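Local coordinates for protein TRAP-type C4-dicarboxylate:H+ symport system substrate-binding component DctP (Shewanella oneidensis, PDB 4MX6) that binds succinate and is probably the periplasmic substrate-binding component of a TRAP-type transporter that takes up C4-dicarboxylates, at residues 95-100 / 252-257; 89-94 / 146-151; 189-192 / 196-199. All coordinates share one frame; numbering follows the deposited sequence. Where two conformers were deposited one is given.

Contact 1: residues 95-100 / 252-257; sequences VQFVAP and DAFWKS
The backbone oxygen of Phe254 is gripped by two donors, both from Ser257: its OG at 2.7 Å and its N at 2.9 Å. The two bonds tie Ser257 back to Phe254, in the turn that carries the ring. With CG anti to the backbone N (chi1 172°), the ring lies beneath the aliphatic part of Gln96. Gln96 CG sits over its centre, 3.6 Å from the ring centroid and 9° off the normal, a clear CH-pi contact. The bend at chi2 then carries the amide away, where OE1 accepts from Lys40 N and NE2 bonds to Asn93. Phe97 comes in beside this pair. Its CE2 meets Phe254 CE2 at 3.9 Å with the planes 85° apart, an oblique pairing, while Trp255 CZ3 lies at the edge of the Phe97 ring, 3.9 Å from CZ. Replacing Phe254 by alanine is likely to leave the Gln96 methylenes without their aromatic face and open a gap beside Phe97. Phe97 lies between helix 252-257 and strand 37-42, where it packs on Ile39 and Phe41; both Phe97 and Trp255 touch Thr250 of strand 243-251, and Trp255 reaches Leu151 of strand 148-158.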
# COMPACT_ATOMS: atom_id res chain seq x y z
N VAL A 95 10.64 9.33 14.15
CA VAL A 95 9.62 9.84 13.25
C VAL A 95 8.30 9.65 14.00
O VAL A 95 8.21 8.74 14.83
CB VAL A 95 9.66 9.12 11.85
CG1 VAL A 95 9.34 7.63 11.97
CG2 VAL A 95 8.75 9.78 10.85
N GLN A 96 7.31 10.50 13.74
CA GLN A 96 6.07 10.50 14.51
C GLN A 96 4.88 9.90 13.74
O GLN A 96 3.97 9.37 14.36
CB GLN A 96 5.75 11.93 14.97
CG GLN A 96 6.64 12.39 16.12
CD GLN A 96 8.09 12.58 15.72
OE1 GLN A 96 8.40 13.31 14.78
NE2 GLN A 96 8.99 11.92 16.44
N PHE A 97 4.89 10.00 12.41
CA PHE A 97 3.87 9.39 11.56
C PHE A 97 4.51 8.72 10.37
O PHE A 97 5.40 9.29 9.74
CB PHE A 97 2.84 10.42 11.06
CG PHE A 97 2.03 11.05 12.17
CD1 PHE A 97 0.88 10.46 12.66
CD2 PHE A 97 2.47 12.22 12.77
CE1 PHE A 97 0.17 11.05 13.70
CE2 PHE A 97 1.76 12.79 13.81
CZ PHE A 97 0.62 12.20 14.27
N VAL A 98 4.05 7.51 10.07
CA VAL A 98 4.36 6.82 8.82
C VAL A 98 3.06 6.20 8.31
O VAL A 98 2.07 6.13 9.04
CB VAL A 98 5.48 5.77 8.99
CG1 VAL A 98 6.80 6.45 9.35
CG2 VAL A 98 5.12 4.72 10.04
N ALA A 99 3.06 5.76 7.05
CA ALA A 99 1.86 5.17 6.46
C ALA A 99 2.26 4.04 5.51
O ALA A 99 2.12 4.15 4.28
CB ALA A 99 1.00 6.23 5.78
N PRO A 100 2.78 2.94 6.08
CA PRO A 100 3.20 1.81 5.25
C PRO A 100 2.03 1.11 4.60
O PRO A 100 0.92 1.06 5.14
CB PRO A 100 3.87 0.86 6.25
CG PRO A 100 4.05 1.66 7.52
CD PRO A 100 2.93 2.64 7.51
N ASP A 252 2.59 4.71 20.28
CA ASP A 252 1.85 4.93 21.50
C ASP A 252 2.55 5.99 22.35
O ASP A 252 1.89 6.85 22.93
CB ASP A 252 1.74 3.62 22.25
CG ASP A 252 0.85 3.71 23.44
OD1 ASP A 252 -0.36 3.95 23.25
OD2 ASP A 252 1.37 3.54 24.57
N ALA A 253 3.87 5.92 22.42
CA ALA A 253 4.61 6.84 23.27
C ALA A 253 4.42 8.29 22.80
O ALA A 253 4.17 9.18 23.61
CB ALA A 253 6.09 6.47 23.29
N PHE A 254 4.52 8.54 21.50
CA PHE A 254 4.31 9.89 21.00
C PHE A 254 2.86 10.33 21.19
O PHE A 254 2.58 11.43 21.67
CB PHE A 254 4.69 10.04 19.53
CG PHE A 254 4.29 11.36 18.97
CD1 PHE A 254 4.94 12.52 19.37
CD2 PHE A 254 3.24 11.46 18.07
CE1 PHE A 254 4.55 13.75 18.86
CE2 PHE A 254 2.86 12.69 17.57
CZ PHE A 254 3.52 13.83 17.98
N TRP A 255 1.93 9.46 20.85
CA TRP A 255 0.52 9.83 20.90
C TRP A 255 0.11 10.18 22.33
O TRP A 255 -0.58 11.18 22.55
CB TRP A 255 -0.31 8.68 20.33
CG TRP A 255 -1.68 9.03 19.80
CD1 TRP A 255 -2.85 8.42 20.14
CD2 TRP A 255 -2.02 10.02 18.81
NE1 TRP A 255 -3.89 8.96 19.44
CE2 TRP A 255 -3.41 9.95 18.62
CE3 TRP A 255 -1.29 10.95 18.07
CZ2 TRP A 255 -4.09 10.77 17.72
CZ3 TRP A 255 -1.98 11.78 17.19
CH2 TRP A 255 -3.36 11.68 17.03
N LYS A 256 0.57 9.40 23.30
CA LYS A 256 0.29 9.67 24.71
C LYS A 256 1.00 10.92 25.22
O LYS A 256 0.56 11.51 26.21
CB LYS A 256 0.67 8.46 25.57
CG LYS A 256 -0.33 7.32 25.45
CD LYS A 256 0.07 6.10 26.26
CE LYS A 256 -1.00 5.02 26.17
NZ LYS A 256 -0.56 3.72 26.74
N SER A 257 2.09 11.32 24.57
CA SER A 257 2.88 12.48 25.03
C SER A 257 2.20 13.81 24.69
O SER A 257 2.59 14.86 25.21
CB SER A 257 4.28 12.45 24.43
OG SER A 257 4.31 12.92 23.09

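Contact 2: residues 89-94 / 146-151; sequences ALLLND and KGIVGL
One methyl of Leu91, CD2, lies over a face of the peptide group that joins Gly147 to Ile148, about 3.4 Å above its plane and roughly at right angles to the C=O, which puts it 3.5 Å from Gly147 O. The same methyl stands near the plane of the preceding peptide, Lys146 to Gly147, off the carbonyl oxygen: Leu91 CD2 is 3.7 Å from Lys146 O. The other methyl, CD1, stands further back, 4.0 Å from Lys146 O. These are van der Waals contacts, and no hydrogen bond crosses between the segments. On the apolar side, Leu91 CD2 also meets Ile148 CG1 at 4.0 Å. That branch is placed beside the backbone N (chi1 -62°), while CG2 is anti to it. Tyr108, from a loop, touches both Leu91 and Ile148.

The contact joins the end of helix 86-91 to the start of strand 148-158, a strand paired antiparallel with 243-251. The helix closes in a Schellman motif. Asn93, with a positive phi of 63°, sends its N to Leu90 O, and Asp94 N returns to Ala89 O; the chain leaves the helix at Asn93, two residues past Leu91.

The aliphatic chain of Lys146 leads away from the helix. Gly147 suits its place on two counts. A beta carbon would lie only 3.2 Å from Leu91 CD2, and with phi at 94° it would also be pressed against the carbonyl oxygen of Lys146.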
# COMPACT_ATOMS: atom_id res chain seq x y z
N ALA A 89 12.15 3.14 13.28
CA ALA A 89 12.30 4.57 13.54
C ALA A 89 11.09 5.15 14.29
O ALA A 89 11.24 5.95 15.21
CB ALA A 89 12.55 5.31 12.25
N LEU A 90 9.89 4.75 13.88
CA LEU A 90 8.66 5.18 14.53
C LEU A 90 8.70 4.84 16.02
O LEU A 90 8.41 5.68 16.89
CB LEU A 90 7.46 4.52 13.87
CG LEU A 90 6.12 4.96 14.45
CD1 LEU A 90 5.76 6.38 14.02
CD2 LEU A 90 5.05 3.98 14.03
N LEU A 91 9.05 3.60 16.33
CA LEU A 91 9.03 3.14 17.72
C LEU A 91 10.13 3.77 18.57
O LEU A 91 9.98 3.90 19.78
CB LEU A 91 9.07 1.61 17.79
CG LEU A 91 7.75 0.98 17.31
CD1 LEU A 91 7.90 -0.52 17.12
CD2 LEU A 91 6.61 1.28 18.28
N LEU A 92 11.21 4.20 17.93
CA LEU A 92 12.24 4.99 18.60
C LEU A 92 11.86 6.46 18.77
O LEU A 92 12.58 7.21 19.43
CB LEU A 92 13.55 4.91 17.82
CG LEU A 92 14.25 3.56 17.75
CD1 LEU A 92 15.47 3.67 16.84
CD2 LEU A 92 14.66 3.05 19.12
N ASN A 93 10.75 6.87 18.18
CA ASN A 93 10.34 8.28 18.11
C ASN A 93 11.32 9.14 17.31
O ASN A 93 11.44 10.35 17.56
CB ASN A 93 10.06 8.87 19.50
CG ASN A 93 9.12 10.07 19.44
OD1 ASN A 93 8.21 10.13 18.62
ND2 ASN A 93 9.35 11.03 20.31
N ASP A 94 11.99 8.53 16.33
CA ASP A 94 12.77 9.28 15.35
C ASP A 94 11.88 9.82 14.22
O ASP A 94 12.32 10.65 13.43
CB ASP A 94 13.88 8.42 14.78
CG ASP A 94 15.03 8.24 15.74
OD1 ASP A 94 15.21 9.10 16.64
OD2 ASP A 94 15.80 7.26 15.56
N LYS A 146 2.23 -3.66 20.80
CA LYS A 146 3.59 -3.55 20.29
C LYS A 146 4.02 -2.09 20.22
O LYS A 146 5.11 -1.78 19.76
CB LYS A 146 3.69 -4.14 18.88
CG LYS A 146 3.42 -5.62 18.77
CD LYS A 146 4.61 -6.42 19.21
CE LYS A 146 4.49 -7.85 18.75
NZ LYS A 146 3.24 -8.45 19.26
N GLY A 147 3.13 -1.19 20.63
CA GLY A 147 3.44 0.23 20.65
C GLY A 147 3.03 1.00 19.40
O GLY A 147 3.38 2.17 19.29
N ILE A 148 2.31 0.36 18.49
CA ILE A 148 1.89 1.01 17.24
C ILE A 148 0.40 1.30 17.28
O ILE A 148 -0.40 0.38 17.50
CB ILE A 148 2.22 0.14 16.02
CG1 ILE A 148 3.73 -0.07 15.91
CG2 ILE A 148 1.66 0.77 14.75
CD1 ILE A 148 4.13 -1.06 14.82
N VAL A 149 0.04 2.56 17.09
CA VAL A 149 -1.34 3.03 17.12
C VAL A 149 -1.84 3.23 15.70
O VAL A 149 -1.25 4.00 14.94
CB VAL A 149 -1.45 4.37 17.89
CG1 VAL A 149 -2.89 4.90 17.86
CG2 VAL A 149 -0.97 4.23 19.32
N GLY A 150 -2.89 2.52 15.34
CA GLY A 150 -3.50 2.68 14.03
C GLY A 150 -4.51 3.80 14.02
O GLY A 150 -5.49 3.78 14.75
N LEU A 151 -4.28 4.78 13.15
CA LEU A 151 -5.09 5.99 13.12
C LEU A 151 -6.10 6.05 11.98
O LEU A 151 -7.10 6.74 12.09
CB LEU A 151 -4.18 7.22 13.10
CG LEU A 151 -3.35 7.37 14.37
CD1 LEU A 151 -2.39 8.54 14.24
CD2 LEU A 151 -4.26 7.55 15.58

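Contact 3: residues 189-192 / 196-199; sequences QFDA and IPVK
Pro197 is the residue on which both halves of this contact meet, one buried and apolar, the other exposed and polar. On the inner side Phe190 CB faces Pro197 CB at 4.1 Å, and their alpha carbons are 5.9 Å apart, so the helix backbone runs near the strand. The Phe190 bond from the backbone points at the proline, but with CG beside its own N (chi1 -72°) the ring swings away from it. There it stacks on Phe178 and reaches Val180, both on the neighbouring strand, so that the benzyl group belongs to the interior while only its root presses on Pro197.

The outer side is different in kind. Asp191 is exposed and lies on the solvent side; its side chain and that of Pro197 cross at about a right angle, and Asp191 OD1 comes against the proline ring, 3.4 Å from Pro197 CD and 3.5 Å from CG. These are van der Waals contacts, not hydrogen bonds.

Proline is readily accommodated in this strand, because Ile196 and Val198 make the backbone bonds to strand 177-180, on either side of a residue that has no N-H to offer. Near the other end of the helix, Lys199 forms a salt bridge with Asp184. Strand 177-180, helix 184-191 and strand 196-199 form a beta-alpha-beta unit, with parallel strands and the connecting helix packed over them; the first strand carries the succinate-binding Arg179, whose side chain lies about 8 Å from that of Phe190.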
# COMPACT_ATOMS: atom_id res chain seq x y z
N GLN A 189 1.92 -15.64 -3.41
CA GLN A 189 1.17 -15.32 -4.60
C GLN A 189 1.99 -15.67 -5.84
O GLN A 189 1.50 -16.30 -6.78
CB GLN A 189 0.81 -13.82 -4.59
CG GLN A 189 0.16 -13.32 -5.84
CD GLN A 189 -0.08 -11.83 -5.76
OE1 GLN A 189 -1.12 -11.38 -5.28
NE2 GLN A 189 0.90 -11.05 -6.19
N PHE A 190 3.24 -15.23 -5.89
CA PHE A 190 4.08 -15.54 -7.04
C PHE A 190 4.55 -16.99 -7.06
O PHE A 190 4.61 -17.60 -8.14
CB PHE A 190 5.22 -14.52 -7.18
CG PHE A 190 4.74 -13.18 -7.65
CD1 PHE A 190 4.35 -13.01 -8.97
CD2 PHE A 190 4.59 -12.12 -6.77
CE1 PHE A 190 3.87 -11.81 -9.40
CE2 PHE A 190 4.11 -10.90 -7.22
CZ PHE A 190 3.76 -10.75 -8.53
N ASP A 191 4.83 -17.59 -5.90
CA ASP A 191 5.13 -19.03 -5.84
C ASP A 191 4.00 -19.84 -6.49
O ASP A 191 4.26 -20.88 -7.11
CB ASP A 191 5.27 -19.52 -4.39
CG ASP A 191 6.50 -19.03 -3.67
OD1 ASP A 191 7.50 -18.68 -4.32
OD2 ASP A 191 6.47 -19.03 -2.42
N ALA A 192 2.76 -19.41 -6.31
CA ALA A 192 1.59 -20.17 -6.76
C ALA A 192 1.54 -20.35 -8.27
O ALA A 192 0.88 -21.26 -8.76
CB ALA A 192 0.32 -19.49 -6.27
N ILE A 196 9.26 -16.30 -9.31
CA ILE A 196 10.28 -16.22 -8.27
C ILE A 196 10.18 -14.86 -7.58
O ILE A 196 10.60 -13.84 -8.13
CB ILE A 196 11.70 -16.37 -8.89
CG1 ILE A 196 11.81 -17.64 -9.74
CG2 ILE A 196 12.76 -16.33 -7.79
CD1 ILE A 196 11.69 -18.93 -8.97
N PRO A 197 9.61 -14.82 -6.37
CA PRO A 197 9.46 -13.53 -5.67
C PRO A 197 10.75 -13.12 -4.99
O PRO A 197 11.47 -13.95 -4.44
CB PRO A 197 8.39 -13.83 -4.63
CG PRO A 197 8.55 -15.30 -4.34
CD PRO A 197 8.98 -15.93 -5.63
N VAL A 198 10.99 -11.81 -4.99
CA VAL A 198 12.18 -11.21 -4.39
C VAL A 198 11.71 -10.02 -3.53
O VAL A 198 11.15 -9.06 -4.06
CB VAL A 198 13.16 -10.72 -5.50
CG1 VAL A 198 14.43 -10.17 -4.89
CG2 VAL A 198 13.49 -11.85 -6.50
N LYS A 199 11.89 -10.08 -2.21
CA LYS A 199 11.48 -8.98 -1.34
C LYS A 199 12.52 -7.87 -1.41
O LYS A 199 13.69 -8.10 -1.10
CB LYS A 199 11.31 -9.46 0.10
CG LYS A 199 10.22 -10.51 0.30
CD LYS A 199 10.20 -11.02 1.73
CE LYS A 199 9.20 -12.15 1.90
NZ LYS A 199 9.16 -12.64 3.30

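Overall arrangement
Contacts 1 and 2 form one neighbourhood, with centres 5 Å apart, and their segments alternate along the chain: 89-94, 95-100, 146-151, then 252-257. They meet directly, through a probable hydrogen bond from Asp252 N to Gly147 O (2.8 Å) and packing of Leu90 CD1 against the backbone oxygens of Val95 and Gln96. Antiparallel strands 148-158 and 243-251 underlie both. Contact 3 follows contact 2 in sequence and falls within the span between the segments of contact 1, yet its centre is about 32 Å from that of contact 1, across the chain's centre. Remote segments thus build one region, a short local crossover the other.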